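Local structure of putative type VI secretion protein (Escherichia coli, 6SKI) at residues 372-386 with 398-410. The protein is a type VI secretion effector of the Tle1 family that probably acts as a phospholipase and is loaded onto the VgrG spike. Residues are numbered along the deposited sequence; the frame is centred on the assembly and turned at random.
Sequences LPHGKLTTKIRSIGV and QKQVGAAVFFERM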
loop_
_atom_site.group_PDB
_atom_site.type_symbol
_atom_site.label_atom_id
_atom_site.label_comp_id
_atom_site.label_asym_id
_atom_site.label_seq_id
_atom_site.Cartn_x
_atom_site.Cartn_y
_atom_site.Cartn_z
ATOM N N LEU A 372 -5.742 15.677 21.348
ATOM C CA LEU A 372 -6.054 17.070 21.628
ATOM C C LEU A 372 -5.188 17.670 22.732
ATOM O O LEU A 372 -4.845 18.855 22.646
ATOM C CB LEU A 372 -7.532 17.205 21.994
ATOM C CG LEU A 372 -8.495 16.893 20.852
ATOM C CD1 LEU A 372 -9.914 17.234 21.251
ATOM C CD2 LEU A 372 -8.096 17.623 19.584
ATOM N N PRO A 373 -4.824 16.929 23.788
ATOM C CA PRO A 373 -3.970 17.525 24.826
ATOM C C PRO A 373 -2.587 17.926 24.345
ATOM O O PRO A 373 -1.851 18.556 25.114
ATOM C CB PRO A 373 -3.886 16.412 25.871
ATOM C CG PRO A 373 -5.188 15.741 25.737
ATOM C CD PRO A 373 -5.331 15.626 24.254
ATOM N N HIS A 374 -2.208 17.593 23.114
ATOM C CA HIS A 374 -0.881 17.898 22.601
ATOM C C HIS A 374 -0.903 19.043 21.600
ATOM O O HIS A 374 0.118 19.330 20.969
ATOM C CB HIS A 374 -0.267 16.645 21.982
ATOM C CG HIS A 374 -0.139 15.512 22.949
ATOM N ND1 HIS A 374 0.797 15.496 23.958
ATOM C CD2 HIS A 374 -0.846 14.364 23.074
ATOM C CE1 HIS A 374 0.664 14.388 24.662
ATOM N NE2 HIS A 374 -0.322 13.680 24.142
ATOM N N GLY A 375 -2.045 19.708 21.454
ATOM C CA GLY A 375 -2.190 20.888 20.631
ATOM C C GLY A 375 -3.261 21.756 21.249
ATOM O O GLY A 375 -3.864 21.397 22.262
ATOM N N LYS A 376 -3.494 22.913 20.641
ATOM C CA LYS A 376 -4.502 23.845 21.126
ATOM C C LYS A 376 -5.753 23.730 20.263
ATOM O O LYS A 376 -5.680 23.805 19.031
ATOM C CB LYS A 376 -3.961 25.276 21.150
ATOM C CG LYS A 376 -3.547 25.848 19.807
ATOM C CD LYS A 376 -3.189 27.321 19.923
ATOM C CE LYS A 376 -4.257 28.094 20.676
ATOM N NZ LYS A 376 -4.548 29.409 20.042
ATOM N N LEU A 377 -6.889 23.503 20.917
ATOM C CA LEU A 377 -8.189 23.418 20.263
ATOM C C LEU A 377 -8.967 24.694 20.555
ATOM O O LEU A 377 -9.189 25.039 21.720
ATOM C CB LEU A 377 -8.960 22.191 20.747
ATOM C CG LEU A 377 -10.217 21.824 19.966
ATOM C CD1 LEU A 377 -9.857 21.399 18.561
ATOM C CD2 LEU A 377 -10.978 20.727 20.677
ATOM N N THR A 378 -9.381 25.388 19.499
ATOM C CA THR A 378 -10.006 26.694 19.620
ATOM C C THR A 378 -11.175 26.745 18.647
ATOM O O THR A 378 -11.297 25.899 17.766
ATOM C CB THR A 378 -8.980 27.804 19.332
ATOM O OG1 THR A 378 -7.834 27.613 20.168
ATOM C CG2 THR A 378 -9.545 29.184 19.628
ATOM N N THR A 379 -12.064 27.715 18.836
ATOM C CA THR A 379 -13.023 28.091 17.806
ATOM C C THR A 379 -12.523 29.368 17.148
ATOM O O THR A 379 -12.327 30.384 17.822
ATOM C CB THR A 379 -14.428 28.300 18.369
ATOM O OG1 THR A 379 -14.553 29.643 18.846
ATOM C CG2 THR A 379 -14.711 27.336 19.492
ATOM N N LYS A 380 -12.312 29.309 15.842
ATOM C CA LYS A 380 -11.787 30.427 15.080
ATOM C C LYS A 380 -12.923 31.123 14.350
ATOM O O LYS A 380 -13.782 30.464 13.746
ATOM C CB LYS A 380 -10.718 29.962 14.093
ATOM C CG LYS A 380 -9.449 29.497 14.770
ATOM C CD LYS A 380 -8.351 30.525 14.659
ATOM C CE LYS A 380 -7.120 30.087 15.420
ATOM N NZ LYS A 380 -6.538 31.197 16.217
ATOM N N ILE A 381 -12.923 32.452 14.422
ATOM C CA ILE A 381 -13.963 33.296 13.853
ATOM C C ILE A 381 -13.357 34.123 12.730
ATOM O O ILE A 381 -12.273 34.696 12.883
ATOM C CB ILE A 381 -14.590 34.213 14.915
ATOM C CG1 ILE A 381 -14.996 33.415 16.149
ATOM C CG2 ILE A 381 -15.793 34.935 14.344
ATOM C CD1 ILE A 381 -15.520 34.278 17.265
ATOM N N ARG A 382 -14.057 34.175 11.605
ATOM C CA ARG A 382 -13.742 35.050 10.490
ATOM C C ARG A 382 -14.885 36.041 10.337
ATOM O O ARG A 382 -16.052 35.651 10.389
ATOM C CB ARG A 382 -13.566 34.243 9.205
ATOM C CG ARG A 382 -13.053 35.026 8.025
ATOM C CD ARG A 382 -12.612 34.083 6.931
ATOM N NE ARG A 382 -12.505 34.744 5.636
ATOM C CZ ARG A 382 -13.467 34.744 4.724
ATOM N NH1 ARG A 382 -14.611 34.125 4.968
ATOM N NH2 ARG A 382 -13.288 35.365 3.567
ATOM N N SER A 383 -14.559 37.317 10.177
ATOM C CA SER A 383 -15.561 38.339 9.910
ATOM C C SER A 383 -15.093 39.188 8.740
ATOM O O SER A 383 -14.033 39.818 8.814
ATOM C CB SER A 383 -15.808 39.207 11.142
ATOM O OG SER A 383 -14.586 39.580 11.754
ATOM N N ILE A 384 -15.873 39.199 7.665
ATOM C CA ILE A 384 -15.610 40.076 6.533
ATOM C C ILE A 384 -16.830 40.960 6.315
ATOM O O ILE A 384 -17.904 40.719 6.859
ATOM C CB ILE A 384 -15.254 39.299 5.252
ATOM C CG1 ILE A 384 -16.344 38.286 4.913
ATOM C CG2 ILE A 384 -13.917 38.605 5.406
ATOM C CD1 ILE A 384 -16.326 37.849 3.471
ATOM N N GLY A 385 -16.647 42.007 5.517
ATOM C CA GLY A 385 -17.761 42.861 5.161
ATOM C C GLY A 385 -18.536 42.307 3.982
ATOM O O GLY A 385 -17.992 41.636 3.108
ATOM N N VAL A 386 -19.835 42.593 3.958
ATOM C CA VAL A 386 -20.719 42.126 2.899
ATOM C C VAL A 386 -21.203 43.346 2.135
ATOM O O VAL A 386 -21.830 44.241 2.716
ATOM C CB VAL A 386 -21.901 41.317 3.454
ATOM C CG1 VAL A 386 -23.063 41.332 2.477
ATOM C CG2 VAL A 386 -21.473 39.895 3.753
ATOM N N GLN A 398 -23.527 45.168 6.855
ATOM C CA GLN A 398 -23.614 43.729 7.041
ATOM C C GLN A 398 -22.234 43.089 6.993
ATOM O O GLN A 398 -21.335 43.542 6.279
ATOM C CB GLN A 398 -24.520 43.091 5.983
ATOM C CG GLN A 398 -25.994 43.364 6.206
ATOM C CD GLN A 398 -26.873 42.217 5.769
ATOM O OE1 GLN A 398 -26.750 41.715 4.653
ATOM N NE2 GLN A 398 -27.768 41.789 6.651
ATOM N N LYS A 399 -22.094 42.000 7.742
ATOM C CA LYS A 399 -20.849 41.254 7.815
ATOM C C LYS A 399 -21.151 39.779 7.617
ATOM O O LYS A 399 -22.200 39.288 8.036
ATOM C CB LYS A 399 -20.146 41.461 9.165
ATOM C CG LYS A 399 -20.791 40.690 10.309
ATOM C CD LYS A 399 -20.643 41.378 11.649
ATOM C CE LYS A 399 -19.202 41.708 11.960
ATOM N NZ LYS A 399 -19.052 42.154 13.371
ATOM N N GLN A 400 -20.234 39.076 6.973
ATOM C CA GLN A 400 -20.267 37.623 6.943
ATOM C C GLN A 400 -19.383 37.118 8.072
ATOM O O GLN A 400 -18.182 37.414 8.107
ATOM C CB GLN A 400 -19.796 37.068 5.601
ATOM C CG GLN A 400 -20.180 35.611 5.399
ATOM C CD GLN A 400 -19.394 34.941 4.299
ATOM O OE1 GLN A 400 -18.227 35.257 4.074
ATOM N NE2 GLN A 400 -20.027 34.003 3.607
ATOM N N VAL A 401 -19.984 36.380 8.999
ATOM C CA VAL A 401 -19.290 35.787 10.131
ATOM C C VAL A 401 -19.271 34.282 9.918
ATOM O O VAL A 401 -20.324 33.653 9.762
ATOM C CB VAL A 401 -19.963 36.144 11.463
ATOM C CG1 VAL A 401 -19.510 35.193 12.554
ATOM C CG2 VAL A 401 -19.652 37.573 11.842
ATOM N N GLY A 402 -18.079 33.717 9.886
ATOM C CA GLY A 402 -17.899 32.277 9.818
ATOM C C GLY A 402 -17.185 31.791 11.060
ATOM O O GLY A 402 -16.350 32.496 11.620
ATOM N N ALA A 403 -17.534 30.594 11.496
ATOM C CA ALA A 403 -16.907 29.985 12.655
ATOM C C ALA A 403 -16.541 28.548 12.334
ATOM O O ALA A 403 -17.251 27.867 11.582
ATOM C CB ALA A 403 -17.819 30.035 13.879
ATOM N N ALA A 404 -15.411 28.106 12.877
ATOM C CA ALA A 404 -15.000 26.715 12.762
ATOM C C ALA A 404 -14.227 26.318 14.009
ATOM O O ALA A 404 -13.877 27.156 14.838
ATOM C CB ALA A 404 -14.159 26.479 11.508
ATOM N N VAL A 405 -13.983 25.022 14.154
ATOM C CA VAL A 405 -13.129 24.507 15.218
ATOM C C VAL A 405 -11.755 24.212 14.636
ATOM O O VAL A 405 -11.628 23.433 13.687
ATOM C CB VAL A 405 -13.735 23.257 15.868
ATOM C CG1 VAL A 405 -12.893 22.824 17.047
ATOM C CG2 VAL A 405 -15.144 23.536 16.304
ATOM N N PHE A 406 -10.728 24.832 15.202
ATOM C CA PHE A 406 -9.360 24.708 14.726
ATOM C C PHE A 406 -8.506 23.972 15.748
ATOM O O PHE A 406 -8.595 24.227 16.952
ATOM C CB PHE A 406 -8.757 26.084 14.453
ATOM C CG PHE A 406 -7.771 26.099 13.327
ATOM C CD1 PHE A 406 -8.172 25.816 12.036
ATOM C CD2 PHE A 406 -6.446 26.399 13.558
ATOM C CE1 PHE A 406 -7.270 25.834 10.999
ATOM C CE2 PHE A 406 -5.539 26.412 12.526
ATOM C CZ PHE A 406 -5.954 26.132 11.245
ATOM N N PHE A 407 -7.684 23.057 15.255
ATOM C CA PHE A 407 -6.686 22.364 16.050
ATOM C C PHE A 407 -5.310 22.750 15.533
ATOM O O PHE A 407 -5.040 22.630 14.333
ATOM C CB PHE A 407 -6.879 20.851 15.974
ATOM C CG PHE A 407 -5.946 20.076 16.851
ATOM C CD1 PHE A 407 -5.953 20.257 18.218
ATOM C CD2 PHE A 407 -5.062 19.166 16.306
ATOM C CE1 PHE A 407 -5.098 19.546 19.022
ATOM C CE2 PHE A 407 -4.207 18.454 17.108
ATOM C CZ PHE A 407 -4.226 18.644 18.468
ATOM N N GLU A 408 -4.451 23.226 16.432
ATOM C CA GLU A 408 -3.090 23.610 16.087
ATOM C C GLU A 408 -2.119 22.761 16.890
ATOM O O GLU A 408 -2.098 22.833 18.121
ATOM C CB GLU A 408 -2.843 25.093 16.360
ATOM C CG GLU A 408 -3.606 26.034 15.457
ATOM C CD GLU A 408 -4.213 27.200 16.211
ATOM O OE1 GLU A 408 -3.591 28.283 16.233
ATOM O OE2 GLU A 408 -5.311 27.034 16.783
ATOM N N ARG A 409 -1.313 21.972 16.192
ATOM C CA ARG A 409 -0.242 21.204 16.802
ATOM C C ARG A 409 0.978 21.321 15.908
ATOM O O ARG A 409 0.855 21.296 14.683
ATOM C CB ARG A 409 -0.629 19.735 16.991
ATOM C CG ARG A 409 0.385 18.945 17.787
ATOM C CD ARG A 409 -0.172 17.612 18.231
ATOM N NE ARG A 409 -0.903 16.947 17.163
ATOM C CZ ARG A 409 -1.079 15.635 17.092
ATOM N NH1 ARG A 409 -0.576 14.847 18.030
ATOM N NH2 ARG A 409 -1.757 15.111 16.084
ATOM N N MET A 410 2.149 21.466 16.510
ATOM C CA MET A 410 3.363 21.731 15.760
ATOM C C MET A 410 4.388 20.639 16.016
ATOM O O MET A 410 4.531 20.162 17.146
ATOM C CB MET A 410 3.948 23.095 16.129
ATOM C CG MET A 410 3.238 24.268 15.475
ATOM S SD MET A 410 3.958 24.738 13.895
ATOM C CE MET A 410 5.698 24.560 14.263
#
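K376 and E408 face each other at one end of a long antiparallel ladder that shows how two strands of a beta hairpin, here linked through the short helix 389-394, are zipped by their backbones and sorted by their side chains. From K376 with E408 to I384 with Q400, every second pair exchanges two N-H to O=C bonds; R382 N to G402 O, at 2.8 Å and 172°, is among the straightest. The non-hydrogen-bonded pairs between them add CA-H...O contacts, such as T379 CA to A404 O at 3.2 Å.

Apolar contacts gather on the face of L377, I381, V405 and F407. L377 turns CG anti to its backbone N (chi1 -169°), which carries CD1 across to V405 CG1 at 3.7 Å and to the CB of F407. The F407 ring receives L372 CD2 over one face, a CH-pi contact 4.0 Å from the centroid, while G375 CA passes 3.6 Å from F407 CE1. Farther along, I381 CG2 and V401 CG1 lie side by side.

Charge belongs mainly to the other face. The E408 carboxylate has K376 NZ and K380 NZ each 4.1 Å from OE1, too far for salt bridges, though both would probably stabilise its negative charge. K380 CG packs on F406 CB at 3.5 Å, and a bend at chi2 (-104°) then brings CE near E408 OE2. R382 stays extended and sends NE to a salt bridge with E84; I384 CG2 lies over the rim of one guanidinium face, and Q400 OE1 approaches NH1 obliquely without a hydrogen bond.

Strand 398-409 is the middle of a three-stranded antiparallel sheet, bonded on its other side to strand 328-341, where E328 pairs with R409. Helix 72-85 packs against K380, R382 and F406, whereas helix 350-362 meets T379 and I381 on the opposite face.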